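Local coordinates for member of DUF4221 family (Bacteroides vulgatus, PDB 3S9J), which is of unknown function but folds as a six-bladed beta-propeller of the DUF4221 family, and is probably made as a bacterial lipoprotein, at residues D53-D58 / Q62-R67; K66-H71 / Q91-A96; F282-Y287 / Y296-G301; K242-K247 / P265-I270. All coordinates share one frame; numbering follows the deposited sequence. Where two conformers were deposited one is given.

Contact 1: residues D53-D58 / Q62-R67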
# COMPACT_ATOMS: atom_id res chain seq x y z
N ASP A 53 15.88 8.44 7.25
CA ASP A 53 16.69 7.29 6.90
C ASP A 53 15.81 6.08 6.66
O ASP A 53 14.59 6.17 6.68
CB ASP A 53 17.81 7.05 7.92
CG ASP A 53 17.32 6.72 9.34
OD1 ASP A 53 16.22 6.16 9.51
OD2 ASP A 53 18.08 7.06 10.31
N ILE A 54 16.45 4.94 6.39
CA ILE A 54 15.74 3.70 6.30
C ILE A 54 16.30 2.76 7.36
O ILE A 54 17.53 2.60 7.48
CB ILE A 54 15.89 3.06 4.89
CG1 ILE A 54 15.23 3.95 3.83
CG2 ILE A 54 15.29 1.63 4.83
CD1 ILE A 54 15.73 3.63 2.40
N VAL A 55 15.41 2.12 8.10
CA VAL A 55 15.79 1.12 9.07
C VAL A 55 15.40 -0.25 8.54
O VAL A 55 14.30 -0.43 8.00
CB VAL A 55 15.11 1.39 10.42
CG1 VAL A 55 15.28 0.23 11.41
CG2 VAL A 55 15.61 2.72 10.98
N ILE A 56 16.30 -1.22 8.71
CA ILE A 56 16.00 -2.58 8.37
C ILE A 56 15.87 -3.36 9.66
O ILE A 56 16.80 -3.37 10.48
CB ILE A 56 17.15 -3.21 7.52
CG1 ILE A 56 17.44 -2.36 6.27
CG2 ILE A 56 16.81 -4.70 7.18
CD1 ILE A 56 16.25 -2.16 5.31
N PHE A 57 14.71 -3.98 9.88
CA PHE A 57 14.48 -4.79 11.05
C PHE A 57 14.70 -6.27 10.77
O PHE A 57 14.24 -6.78 9.76
CB PHE A 57 13.06 -4.64 11.58
CG PHE A 57 12.75 -3.29 12.20
CD1 PHE A 57 13.21 -2.96 13.48
CD2 PHE A 57 11.99 -2.38 11.53
CE1 PHE A 57 12.93 -1.73 14.04
CE2 PHE A 57 11.67 -1.17 12.10
CZ PHE A 57 12.11 -0.83 13.35
N ASP A 58 15.34 -6.94 11.71
CA ASP A 58 15.59 -8.40 11.71
C ASP A 58 14.42 -9.12 12.39
O ASP A 58 14.22 -8.97 13.59
CB ASP A 58 16.89 -8.63 12.44
CG ASP A 58 17.30 -10.10 12.50
OD1 ASP A 58 16.46 -11.01 12.31
OD2 ASP A 58 18.50 -10.30 12.80
N GLN A 62 14.08 -10.00 16.28
CA GLN A 62 13.28 -8.88 16.81
C GLN A 62 14.12 -7.67 17.25
O GLN A 62 14.01 -7.19 18.38
CB GLN A 62 12.37 -9.36 17.93
CG GLN A 62 11.42 -10.46 17.43
CD GLN A 62 10.37 -10.88 18.44
OE1 GLN A 62 9.69 -10.06 19.02
NE2 GLN A 62 10.22 -12.18 18.62
N GLN A 63 14.93 -7.17 16.32
CA GLN A 63 15.80 -6.03 16.59
C GLN A 63 16.11 -5.31 15.28
O GLN A 63 15.79 -5.79 14.20
CB GLN A 63 17.09 -6.51 17.28
CG GLN A 63 17.98 -7.27 16.38
CD GLN A 63 19.31 -7.65 17.09
OE1 GLN A 63 19.30 -8.15 18.19
NE2 GLN A 63 20.41 -7.35 16.45
N ILE A 64 16.74 -4.15 15.39
CA ILE A 64 17.29 -3.46 14.24
C ILE A 64 18.51 -4.20 13.68
O ILE A 64 19.46 -4.50 14.43
CB ILE A 64 17.64 -1.98 14.58
CG1 ILE A 64 16.32 -1.23 14.88
CG2 ILE A 64 18.37 -1.31 13.43
CD1 ILE A 64 16.55 0.20 15.40
N ALA A 65 18.47 -4.46 12.38
CA ALA A 65 19.62 -5.07 11.63
C ALA A 65 20.60 -4.03 11.12
O ALA A 65 21.81 -4.25 11.18
CB ALA A 65 19.11 -5.88 10.41
N LYS A 66 20.09 -2.97 10.51
CA LYS A 66 20.94 -1.90 10.03
C LYS A 66 20.15 -0.64 9.76
O LYS A 66 18.92 -0.68 9.73
CB LYS A 66 21.74 -2.29 8.80
CG LYS A 66 21.04 -2.47 7.54
CD LYS A 66 22.05 -2.92 6.44
CE LYS A 66 21.37 -3.17 5.13
NZ LYS A 66 22.17 -4.07 4.20
N ARG A 67 20.89 0.44 9.57
CA ARG A 67 20.34 1.75 9.29
C ARG A 67 21.00 2.24 8.03
O ARG A 67 22.25 2.28 7.94
CB ARG A 67 20.62 2.69 10.45
CG ARG A 67 20.06 4.09 10.33
CD ARG A 67 20.26 4.85 11.62
NE ARG A 67 19.54 4.24 12.74
CZ ARG A 67 18.27 4.42 13.07
NH1 ARG A 67 17.49 5.26 12.39
NH2 ARG A 67 17.77 3.79 14.12
O HOH W 1 20.29 -8.13 13.30
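I64 is the bump that fills the hollow between V55 and F57, showing how a beta hairpin can pack side chains even where its register slips. Its CG1 lies obliquely to the F57 ring, 3.5 Å from F57 CE1, and meets V55 CG1 at 3.9 Å; V55 CG1 in turn sits above the centre of one face of that ring. Further along, R67 folds over V55, laying a guanidinium face on the methyl, with NH1 3.5 Å from V55 CG2. The bend at chi3 (-63°) brings the group back to D53, whose OD2 accepts a salt-bridging bond from R67 NH1 of 2.8 Å. OD2 lies in the guanidinium plane, yet the two flat groups are turned 55° apart.

A65 and K66 both face I56, a classic beta bulge: I56 O takes A65 N at 2.8 Å and K66 N only weakly. Here the small A65 CB nests between I56 CG2 and D58 CB, at 4.1 Å from each, while the aliphatic part of K66 runs alongside I56. Q62 and Q63 facing D58 form a G1 bulge at the turn. Strand 63-69 is one edge strand of a four-stranded propeller blade; strand 53-58 lies between it and strand 39-46, which supplies F44 edge-to-face to F57.

Contact 2: residues K66-H71 / Q91-A96. With NA (sodium ion), chain D.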
# COMPACT_ATOMS: atom_id res chain seq x y z
N LYS A 66 20.09 -2.97 10.51
CA LYS A 66 20.94 -1.90 10.03
C LYS A 66 20.15 -0.64 9.76
O LYS A 66 18.92 -0.68 9.73
CB LYS A 66 21.74 -2.29 8.80
CG LYS A 66 21.04 -2.47 7.54
CD LYS A 66 22.05 -2.92 6.44
CE LYS A 66 21.37 -3.17 5.13
NZ LYS A 66 22.17 -4.07 4.20
N ARG A 67 20.89 0.44 9.57
CA ARG A 67 20.34 1.75 9.29
C ARG A 67 21.00 2.24 8.03
O ARG A 67 22.25 2.28 7.94
CB ARG A 67 20.62 2.69 10.45
CG ARG A 67 20.06 4.09 10.33
CD ARG A 67 20.26 4.85 11.62
NE ARG A 67 19.54 4.24 12.74
CZ ARG A 67 18.27 4.42 13.07
NH1 ARG A 67 17.49 5.26 12.39
NH2 ARG A 67 17.77 3.79 14.12
N ILE A 68 20.18 2.56 7.05
CA ILE A 68 20.66 3.08 5.77
C ILE A 68 20.49 4.59 5.77
O ILE A 68 19.36 5.09 5.86
CB ILE A 68 19.90 2.45 4.62
CG1 ILE A 68 20.01 0.93 4.67
CG2 ILE A 68 20.37 3.04 3.24
CD1 ILE A 68 19.17 0.19 3.60
N PRO A 69 21.60 5.34 5.73
CA PRO A 69 21.46 6.78 5.80
C PRO A 69 20.87 7.36 4.53
O PRO A 69 21.07 6.80 3.43
CB PRO A 69 22.90 7.27 6.03
CG PRO A 69 23.72 6.21 5.56
CD PRO A 69 22.99 4.92 5.65
N LEU A 70 20.14 8.46 4.67
CA LEU A 70 19.62 9.24 3.55
C LEU A 70 20.07 10.67 3.77
O LEU A 70 19.82 11.23 4.83
CB LEU A 70 18.09 9.17 3.47
CG LEU A 70 17.42 7.83 3.19
CD1 LEU A 70 15.88 7.97 3.27
CD2 LEU A 70 17.92 7.24 1.83
N HIS A 71 20.75 11.26 2.78
CA HIS A 71 21.24 12.63 2.88
C HIS A 71 20.38 13.54 2.03
O HIS A 71 19.93 13.12 0.96
CB HIS A 71 22.68 12.69 2.37
CG HIS A 71 23.61 11.77 3.09
ND1 HIS A 71 24.13 12.06 4.33
CD2 HIS A 71 24.08 10.55 2.75
CE1 HIS A 71 24.90 11.06 4.72
NE2 HIS A 71 24.90 10.13 3.78
N GLN A 91 20.35 -4.22 -1.04
CA GLN A 91 21.54 -3.84 -1.80
C GLN A 91 21.25 -2.89 -2.94
O GLN A 91 22.16 -2.19 -3.44
CB GLN A 91 22.24 -5.09 -2.35
CG GLN A 91 22.71 -6.06 -1.27
CD GLN A 91 23.58 -5.39 -0.20
OE1 GLN A 91 24.52 -4.66 -0.51
NE2 GLN A 91 23.24 -5.62 1.06
N TYR A 92 19.99 -2.85 -3.35
CA TYR A 92 19.53 -1.99 -4.43
C TYR A 92 18.10 -1.63 -4.14
O TYR A 92 17.20 -2.48 -4.18
CB TYR A 92 19.61 -2.75 -5.77
CG TYR A 92 19.21 -1.92 -7.00
CD1 TYR A 92 20.10 -1.05 -7.60
CD2 TYR A 92 17.95 -2.06 -7.56
CE1 TYR A 92 19.75 -0.31 -8.75
CE2 TYR A 92 17.57 -1.32 -8.69
CZ TYR A 92 18.47 -0.46 -9.28
OH TYR A 92 18.11 0.23 -10.41
N ILE A 93 17.94 -0.38 -3.75
CA ILE A 93 16.68 0.17 -3.26
C ILE A 93 16.24 1.29 -4.19
O ILE A 93 17.06 2.12 -4.58
CB ILE A 93 16.85 0.71 -1.81
CG1 ILE A 93 17.01 -0.45 -0.81
CG2 ILE A 93 15.62 1.63 -1.39
CD1 ILE A 93 17.66 -0.02 0.55
N LEU A 94 14.96 1.31 -4.53
CA LEU A 94 14.39 2.37 -5.33
C LEU A 94 13.60 3.32 -4.40
O LEU A 94 12.87 2.86 -3.53
CB LEU A 94 13.50 1.80 -6.42
CG LEU A 94 14.29 1.18 -7.60
CD1 LEU A 94 13.36 0.37 -8.52
CD2 LEU A 94 15.01 2.30 -8.36
N VAL A 95 13.78 4.62 -4.61
CA VAL A 95 13.08 5.59 -3.79
C VAL A 95 12.34 6.58 -4.67
O VAL A 95 12.80 6.96 -5.74
CB VAL A 95 13.99 6.36 -2.77
CG1 VAL A 95 14.80 5.36 -1.86
CG2 VAL A 95 14.91 7.35 -3.48
N ALA A 96 11.16 6.95 -4.20
CA ALA A 96 10.26 7.88 -4.90
C ALA A 96 10.41 9.27 -4.27
O ALA A 96 10.37 9.42 -3.05
CB ALA A 96 8.80 7.44 -4.81
NA NA D . 19.30 11.43 7.04
O HOH W 2 20.71 9.62 7.52
O HOH W 3 18.79 11.78 9.35
O HOH W 4 18.83 13.89 6.79
O HOH W 5 21.55 12.47 7.54
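The backbones at I68 and I93 stay well apart, with 10.3 Å between I68 CA and I93 CA, and side chains alone span the gap. The two isoleucines do so end on. Each has CG1 anti to its carbonyl carbon (chi1 -56° in I68, -72° in I93) and an extended second torsion, which drives the terminal methyls together tip to tip. I68 CD1 and I93 CD1 are 3.4 Å apart, tighter than usual for two carbons. The pair lies between adjoining blades of the propeller: strand 63-69 is the outer edge of one four-stranded sheet, and strand 93-97 is an inner strand of the next, so the methyls meet where sheet packs against sheet. Nearer the surface, K66 and Q91 cross at about a right angle. Their nitrogens, K66 NZ and Q91 NE2, approach to 3.7 Å as neighbours, each donating elsewhere: K66 to S90 and Q91 to E36. Beyond I68 the chain turns to hold a sodium ion, bound by L70 O at 2.3 Å, by Y52 O and by four waters. One of those waters also accepts a bond from the backbone, 3.1 Å from L70 N.

Contact 3: residues F282-Y287 / Y296-G301. With FMT (formic acid), chain K.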
# COMPACT_ATOMS: atom_id res chain seq x y z
N PHE A 282 -8.36 -6.28 2.81
CA PHE A 282 -8.84 -5.61 4.01
C PHE A 282 -10.12 -4.82 3.68
O PHE A 282 -10.20 -4.21 2.61
CB PHE A 282 -7.77 -4.65 4.55
CG PHE A 282 -6.61 -5.33 5.26
CD1 PHE A 282 -5.78 -6.22 4.58
CD2 PHE A 282 -6.35 -5.07 6.58
CE1 PHE A 282 -4.72 -6.84 5.24
CE2 PHE A 282 -5.30 -5.69 7.25
CZ PHE A 282 -4.47 -6.57 6.56
N ALA A 283 -11.07 -4.80 4.60
CA ALA A 283 -12.33 -4.06 4.44
C ALA A 283 -12.56 -3.22 5.68
O ALA A 283 -12.40 -3.72 6.78
CB ALA A 283 -13.47 -5.04 4.25
N GLU A 284 -12.91 -1.94 5.48
CA GLU A 284 -13.22 -1.05 6.57
C GLU A 284 -14.73 -1.07 6.81
O GLU A 284 -15.50 -0.89 5.88
CB GLU A 284 -12.77 0.38 6.25
CG GLU A 284 -11.32 0.49 5.83
CD GLU A 284 -10.78 1.92 5.75
OE1 GLU A 284 -11.57 2.90 5.64
OE2 GLU A 284 -9.54 2.07 5.82
N MSE A 285 -15.12 -1.27 8.06
CA MSE A 285 -16.53 -1.28 8.45
C MSE A 285 -17.08 0.13 8.54
O MSE A 285 -16.32 1.09 8.72
CB MSE A 285 -16.70 -1.97 9.78
CG MSE A 285 -16.22 -3.44 9.81
SE MSE A 285 -17.17 -4.61 8.61
CE MSE A 285 -15.93 -4.67 7.11
N PRO A 286 -18.42 0.26 8.49
CA PRO A 286 -18.96 1.60 8.58
C PRO A 286 -18.68 2.30 9.90
O PRO A 286 -18.64 1.64 10.97
CB PRO A 286 -20.47 1.40 8.40
CG PRO A 286 -20.65 0.03 7.83
CD PRO A 286 -19.46 -0.76 8.31
N TYR A 287 -18.55 3.62 9.82
CA TYR A 287 -18.25 4.45 10.97
C TYR A 287 -18.81 5.84 10.74
O TYR A 287 -19.12 6.24 9.60
CB TYR A 287 -16.72 4.53 11.06
CG TYR A 287 -16.10 4.98 12.36
CD1 TYR A 287 -15.83 4.09 13.34
CD2 TYR A 287 -15.74 6.31 12.55
CE1 TYR A 287 -15.24 4.49 14.54
CE2 TYR A 287 -15.15 6.73 13.72
CZ TYR A 287 -14.88 5.80 14.71
OH TYR A 287 -14.27 6.16 15.88
N TYR A 296 -8.91 13.75 8.46
CA TYR A 296 -7.90 13.42 7.46
C TYR A 296 -7.27 12.03 7.68
O TYR A 296 -6.50 11.56 6.84
CB TYR A 296 -6.86 14.54 7.40
CG TYR A 296 -7.41 15.81 6.77
CD1 TYR A 296 -7.82 15.83 5.45
CD2 TYR A 296 -7.52 16.98 7.49
CE1 TYR A 296 -8.34 16.97 4.88
CE2 TYR A 296 -8.03 18.11 6.93
CZ TYR A 296 -8.43 18.11 5.62
OH TYR A 296 -8.94 19.26 5.04
N GLU A 297 -7.61 11.36 8.76
CA GLU A 297 -7.03 10.03 8.99
C GLU A 297 -8.10 9.04 9.44
O GLU A 297 -9.12 9.44 10.01
CB GLU A 297 -5.91 10.11 10.03
CG GLU A 297 -4.66 10.94 9.58
CD GLU A 297 -3.86 10.36 8.36
OE1 GLU A 297 -3.84 9.11 8.17
OE2 GLU A 297 -3.22 11.15 7.64
N THR A 298 -7.86 7.76 9.18
CA THR A 298 -8.77 6.71 9.61
C THR A 298 -8.87 6.73 11.14
O THR A 298 -7.84 6.77 11.88
CB THR A 298 -8.33 5.32 9.11
OG1 THR A 298 -8.21 5.37 7.68
CG2 THR A 298 -9.32 4.22 9.58
N PRO A 299 -10.11 6.75 11.65
CA PRO A 299 -10.26 6.79 13.09
C PRO A 299 -9.69 5.57 13.78
O PRO A 299 -9.76 4.47 13.24
CB PRO A 299 -11.81 6.78 13.27
CG PRO A 299 -12.32 7.36 12.05
CD PRO A 299 -11.41 6.90 10.96
N LYS A 300 -9.17 5.79 14.98
CA LYS A 300 -8.52 4.70 15.72
C LYS A 300 -9.55 3.63 16.07
O LYS A 300 -9.21 2.48 16.28
CB LYS A 300 -7.88 5.23 17.00
CG LYS A 300 -6.93 6.40 16.81
CD LYS A 300 -5.92 6.20 15.75
CE LYS A 300 -4.95 7.39 15.75
NZ LYS A 300 -3.92 7.17 14.77
N GLY A 301 -10.84 4.01 16.14
CA GLY A 301 -11.88 3.06 16.47
C GLY A 301 -12.55 2.34 15.31
O GLY A 301 -13.46 1.54 15.54
C FMT K . -1.44 5.34 16.16
O1 FMT K . -2.71 5.27 16.13
O2 FMT K . -0.78 6.22 15.59
O HOH W 6 -10.65 5.36 6.55
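The Y287 ring and the P299 pyrrolidine lie alongside each other, pointing opposite ways, within the long connection between strands 278-284 and 304-309 of one propeller blade, an example of a loop folding back to pack on itself. The two touching runs of chain are steeply inclined, 69° apart. With CG anti to the backbone N (chi1 -163°), Y287 reaches across to the returning chain. One flank of its ring takes the pyrrolidine, with Y287 CE2 3.3 Å from P299 CG and Y287 CZ 3.5 Å from P299 CB. The main chain of G301 borders the ring on the other side of the hydroxyl, Y287 CE1 lying 3.5 Å from G301 C. Both approaches are oblique, and the phenol oxygen is tied to E293.

Closer to the strand, the ends of E284 and T298 face each other across a wider gap, E284 OE2 4.0 Å from T298 OG1. A water lies between them, 2.8 Å from E284 OE1 and 2.7 Å from T298 OG1, and may bridge the two. The carboxylate is well provided for, since OE1 pairs with K302 and R266 while OE2 bonds Y328; these cations probably favour its charged form. T298 OG1 also bonds K329, and N262 of helix 255-263 touches both T298 and P299. K300 turns away from Y287, bends at chi2, and donates from NZ to O1 of a formic acid molecule, probably from the crystallisation liquor, at 2.6 Å.

Contact 4: residues K242-K247 / P265-I270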
# COMPACT_ATOMS: atom_id res chain seq x y z
N LYS A 242 -22.65 -4.04 2.55
CA LYS A 242 -23.54 -3.91 1.41
C LYS A 242 -22.67 -3.84 0.15
O LYS A 242 -21.56 -3.28 0.19
CB LYS A 242 -24.31 -2.60 1.60
CG LYS A 242 -25.49 -2.41 0.74
CD LYS A 242 -26.08 -1.00 0.95
CE LYS A 242 -27.31 -0.78 0.10
NZ LYS A 242 -28.38 -1.69 0.54
N SER A 243 -23.15 -4.40 -0.95
CA SER A 243 -22.44 -4.29 -2.23
C SER A 243 -22.23 -2.83 -2.59
O SER A 243 -23.09 -1.99 -2.33
CB SER A 243 -23.21 -5.03 -3.34
OG SER A 243 -22.62 -4.76 -4.59
N MSE A 244 -21.06 -2.51 -3.16
CA MSE A 244 -20.74 -1.12 -3.48
C MSE A 244 -20.05 -0.92 -4.83
O MSE A 244 -19.39 -1.83 -5.38
CB MSE A 244 -19.86 -0.51 -2.37
CG MSE A 244 -18.48 -1.07 -2.27
SE MSE A 244 -17.35 -0.14 -0.96
CE MSE A 244 -18.29 -0.64 0.58
N LYS A 245 -20.21 0.31 -5.33
CA LYS A 245 -19.40 0.86 -6.41
C LYS A 245 -18.88 2.22 -5.95
O LYS A 245 -19.41 2.81 -5.00
CB LYS A 245 -20.21 1.01 -7.72
CG LYS A 245 -20.88 -0.29 -8.19
CD LYS A 245 -20.65 -0.62 -9.69
CE LYS A 245 -21.34 0.34 -10.65
NZ LYS A 245 -21.24 -0.14 -12.08
N PRO A 246 -17.81 2.72 -6.58
CA PRO A 246 -17.22 3.91 -6.03
C PRO A 246 -18.12 5.13 -6.10
O PRO A 246 -19.03 5.22 -6.93
CB PRO A 246 -15.94 4.12 -6.89
CG PRO A 246 -15.66 2.78 -7.46
CD PRO A 246 -17.00 2.20 -7.70
N LYS A 247 -17.88 6.01 -5.15
CA LYS A 247 -18.60 7.28 -5.06
C LYS A 247 -17.53 8.33 -4.96
O LYS A 247 -16.84 8.44 -3.95
CB LYS A 247 -19.51 7.32 -3.82
CG LYS A 247 -20.83 8.09 -4.05
CD LYS A 247 -20.70 9.61 -3.92
CE LYS A 247 -21.21 10.12 -2.57
NZ LYS A 247 -20.12 10.65 -1.67
N PRO A 265 -17.86 2.78 4.76
CA PRO A 265 -17.19 1.52 4.48
C PRO A 265 -16.47 1.53 3.13
O PRO A 265 -16.90 2.20 2.20
CB PRO A 265 -18.36 0.49 4.47
CG PRO A 265 -19.55 1.30 4.12
CD PRO A 265 -19.33 2.64 4.76
N ARG A 266 -15.35 0.82 3.04
CA ARG A 266 -14.61 0.70 1.80
C ARG A 266 -13.58 -0.38 1.97
O ARG A 266 -13.28 -0.80 3.10
CB ARG A 266 -13.90 2.00 1.42
CG ARG A 266 -12.88 2.50 2.42
CD ARG A 266 -12.13 3.71 1.85
NE ARG A 266 -11.39 4.45 2.87
CZ ARG A 266 -10.82 5.64 2.68
NH1 ARG A 266 -10.88 6.25 1.51
NH2 ARG A 266 -10.20 6.25 3.69
N TYR A 267 -13.03 -0.82 0.85
CA TYR A 267 -11.93 -1.76 0.88
C TYR A 267 -10.62 -0.97 1.04
O TYR A 267 -10.57 0.25 0.80
CB TYR A 267 -11.95 -2.68 -0.35
CG TYR A 267 -13.23 -3.48 -0.31
CD1 TYR A 267 -13.31 -4.60 0.49
CD2 TYR A 267 -14.38 -3.02 -0.91
CE1 TYR A 267 -14.50 -5.30 0.65
CE2 TYR A 267 -15.59 -3.72 -0.77
CZ TYR A 267 -15.63 -4.84 0.01
OH TYR A 267 -16.82 -5.53 0.17
N TRP A 268 -9.58 -1.68 1.46
CA TRP A 268 -8.26 -1.06 1.62
C TRP A 268 -7.22 -1.98 0.95
O TRP A 268 -7.35 -2.22 -0.25
CB TRP A 268 -7.95 -0.67 3.07
CG TRP A 268 -6.91 0.41 3.19
CD1 TRP A 268 -5.67 0.29 3.75
CD2 TRP A 268 -7.01 1.75 2.74
NE1 TRP A 268 -5.00 1.48 3.68
CE2 TRP A 268 -5.79 2.39 3.04
CE3 TRP A 268 -8.01 2.47 2.07
CZ2 TRP A 268 -5.56 3.72 2.74
CZ3 TRP A 268 -7.76 3.81 1.77
CH2 TRP A 268 -6.54 4.41 2.10
N HIS A 269 -6.22 -2.50 1.68
CA HIS A 269 -5.17 -3.29 1.05
C HIS A 269 -5.70 -4.50 0.27
O HIS A 269 -6.64 -5.18 0.72
CB HIS A 269 -4.20 -3.92 2.06
CG HIS A 269 -3.65 -2.99 3.09
ND1 HIS A 269 -2.84 -1.91 2.78
CD2 HIS A 269 -3.66 -3.08 4.44
CE1 HIS A 269 -2.43 -1.35 3.90
NE2 HIS A 269 -2.92 -2.04 4.92
N ILE A 270 -5.06 -4.78 -0.85
CA ILE A 270 -5.02 -6.14 -1.37
C ILE A 270 -3.56 -6.60 -1.27
O ILE A 270 -2.64 -5.91 -1.70
CB ILE A 270 -5.63 -6.27 -2.81
CG1 ILE A 270 -5.66 -7.75 -3.29
CG2 ILE A 270 -4.90 -5.38 -3.82
CD1 ILE A 270 -6.61 -8.65 -2.48
O HOH W 7 -19.01 -4.36 -0.69
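A Met-aromatic contact between M244, present as selenomethionine, and Y267 joins an inter-blade connection of the propeller to the first strand of the following blade. The strand is 266-273, and the connection runs on from strand 231-235 of the preceding blade through helix 255-263, so M244, early in the connection, packs on P265 to Y267, where the chain enters the next sheet. It illustrates how a long, unbranched selenoether chain can mould itself to an uneven surface of ring and backbone.

The selenium lies 5.0 Å from the centroid of the Y267 ring and 64° off its normal, an oblique approach in which M244 SE comes 4.0 Å from Y267 CE2. M244 CG is set between the backbone N and the carbonyl carbon (chi1 68°), and the chain then extends until it bends at chi3 (67°). That last bend turns the methyl toward P265, placing M244 CE 3.6 Å from P265 O and 4.1 Å from P265 CB. Between ring and proline, the selenium also packs 4.0 Å from R266 CA. The backbone at M244 is held by D220, which accepts from M244 N.

R266 leads away from this cluster: the rim carbon W268 CZ3 sits over the face of its guanidinium, the two flat groups being clearly inclined. Y267 also makes a cation-pi contact with R281, and its hydroxyl accepts from S238 N. A water in the plane of the Y267 ring completes the join, accepting from Y267 OH at 2.6 Å and donating to K242 O at 2.9 Å.

Overall arrangement
The four contacts fall into two well separated clusters. Contacts 1 and 2, with centres 12 Å apart, share K66 and R67 on strand 63-69: the first ties that strand into its own blade, the second meets the next blade, and I54 O to I68 N (2.7 Å, a probable hydrogen bond) joins them. The sodium ion held by L70 in contact 2 lies about 5 Å from the D53 side chain of contact 1. Contacts 3 and 4, likewise 12 Å apart between centres, adjoin through strands 278-284 and 266-273, F282 probably bonding W268 and H269. Contact 4 lies across the chain's centre from contacts 1 and 2, 34 Å from contact 1 between centres and about 16 Å between nearest atoms.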